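Local coordinates for protein dihydrodipicolinate synthase (Bacteroides thetaiotaomicron, PDB 4XKY) that probably joins pyruvate to an aldehyde, or cleaves such a product, through a Schiff base, as a TIM-barrel tetramer of the DapA family, at residues K290-K293 and A294-N297. Residues are numbered along the deposited sequence; the frame is centred on the assembly and turned at random.
Sequences KIWK and ALQN
Lys-290 and Ala-294 make the first of four successive i to i+4 backbone hydrogen bonds in an amphipathic alpha-helix: Ala-294 N reaches Lys-290 O at 3.0 Å. One residue on, Ile-291 O accepts from Leu-295 N at 2.9 Å, and the Ile-291 side chain itself turns to the buried side of the helix, as does that of Leu-295. Trp-292 pairs with Gln-296 through both backbone and side chain. Trp-292 O accepts from Gln-296 N at 2.9 Å, while one face of the indole is overlain by the side chain of the same glutamine. The indole swings alongside the helix toward the next turn because chi1 of Trp-292 (176°) sets its CG opposite the backbone N; Gln-296, extended beyond CG, runs across that face. Gln-296 CG sits over the six-membered ring of Trp-292, 4.0 Å from its centroid, in a CH-pi contact, and the carboxamide continues over the indole nitrogen, its plane 27° from that of the ring. Gln-296 NE2 comes within 3.3 Å of Trp-292 NE1, but both are donors, so this proximity belongs to stacking rather than a hydrogen bond. Leu-295 CD1 approaches Trp-292 CE3 obliquely at 4.2 Å, a looser apolar touch. Lys-293 O accepts from Asn-297 N, the fourth bond of this stretch. The lysine chain, bent at chi2 (62°), brings Lys-293 CE to 3.7 Å from Asn-297 ND2, and the two side chains meet at a slant on the exposed surface. This turn belongs to helix 285-298, the last of the chain, in the helical region that follows the barrel's eighth strand, 206-207, and away from the active site. Its apolar side packs against helix 257-268, where Ile-291, Trp-292 and Leu-295 all touch Leu-268, while Ala-294 rests on Ile-248, just beyond helix 231-247.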
# COMPACT_ATOMS: atom_id res chain seq x y z
N LYS A 290 -32.45 -8.66 -5.47
CA LYS A 290 -32.02 -7.29 -5.72
C LYS A 290 -31.46 -7.12 -7.11
O LYS A 290 -31.63 -6.07 -7.72
CB LYS A 290 -30.93 -6.87 -4.75
CG LYS A 290 -31.42 -6.64 -3.34
CD LYS A 290 -30.35 -5.96 -2.53
CE LYS A 290 -30.50 -6.26 -1.06
NZ LYS A 290 -31.63 -5.51 -0.46
N ILE A 291 -30.73 -8.11 -7.59
CA ILE A 291 -30.17 -8.00 -8.91
C ILE A 291 -31.33 -8.02 -9.91
O ILE A 291 -31.32 -7.25 -10.83
CB ILE A 291 -29.13 -9.12 -9.21
CG1 ILE A 291 -27.89 -8.95 -8.33
CG2 ILE A 291 -28.76 -9.12 -10.68
CD1 ILE A 291 -26.92 -7.88 -8.78
N TRP A 292 -32.32 -8.88 -9.73
CA TRP A 292 -33.48 -8.92 -10.64
C TRP A 292 -34.19 -7.55 -10.71
O TRP A 292 -34.47 -7.03 -11.80
CB TRP A 292 -34.44 -10.06 -10.24
CG TRP A 292 -35.72 -10.14 -11.04
CD1 TRP A 292 -36.99 -10.08 -10.54
CD2 TRP A 292 -35.86 -10.34 -12.46
NE1 TRP A 292 -37.90 -10.21 -11.56
CE2 TRP A 292 -37.24 -10.36 -12.75
CE3 TRP A 292 -34.94 -10.47 -13.51
CZ2 TRP A 292 -37.74 -10.52 -14.06
CZ3 TRP A 292 -35.44 -10.63 -14.83
CH2 TRP A 292 -36.83 -10.66 -15.08
N LYS A 293 -34.46 -6.96 -9.54
CA LYS A 293 -35.03 -5.61 -9.45
C LYS A 293 -34.21 -4.59 -10.21
O LYS A 293 -34.73 -3.74 -10.95
CB LYS A 293 -35.12 -5.18 -7.97
CG LYS A 293 -35.55 -3.74 -7.72
CD LYS A 293 -36.96 -3.50 -8.24
CE LYS A 293 -37.52 -2.15 -7.83
NZ LYS A 293 -38.98 -2.29 -7.60
N ALA A 294 -32.90 -4.64 -10.00
CA ALA A 294 -32.01 -3.77 -10.75
C ALA A 294 -32.15 -3.97 -12.27
O ALA A 294 -32.16 -2.99 -13.03
CB ALA A 294 -30.57 -4.02 -10.33
N LEU A 295 -32.23 -5.24 -12.71
CA LEU A 295 -32.34 -5.53 -14.13
C LEU A 295 -33.64 -5.00 -14.69
O LEU A 295 -33.65 -4.42 -15.75
CB LEU A 295 -32.25 -7.02 -14.44
CG LEU A 295 -30.86 -7.67 -14.47
CD1 LEU A 295 -31.04 -9.18 -14.57
CD2 LEU A 295 -30.03 -7.17 -15.65
N GLN A 296 -34.74 -5.17 -13.95
CA GLN A 296 -36.02 -4.66 -14.40
C GLN A 296 -36.05 -3.13 -14.49
O GLN A 296 -36.78 -2.57 -15.29
CB GLN A 296 -37.13 -5.11 -13.47
CG GLN A 296 -37.37 -6.60 -13.40
CD GLN A 296 -38.40 -6.92 -12.32
OE1 GLN A 296 -38.21 -6.58 -11.16
NE2 GLN A 296 -39.52 -7.55 -12.71
N ASN A 297 -35.27 -2.47 -13.64
CA ASN A 297 -35.13 -1.01 -13.68
C ASN A 297 -34.23 -0.47 -14.79
O ASN A 297 -34.31 0.70 -15.11
CB ASN A 297 -34.62 -0.48 -12.35
CG ASN A 297 -35.67 -0.49 -11.27
OD1 ASN A 297 -36.86 -0.72 -11.52
ND2 ASN A 297 -35.24 -0.23 -10.06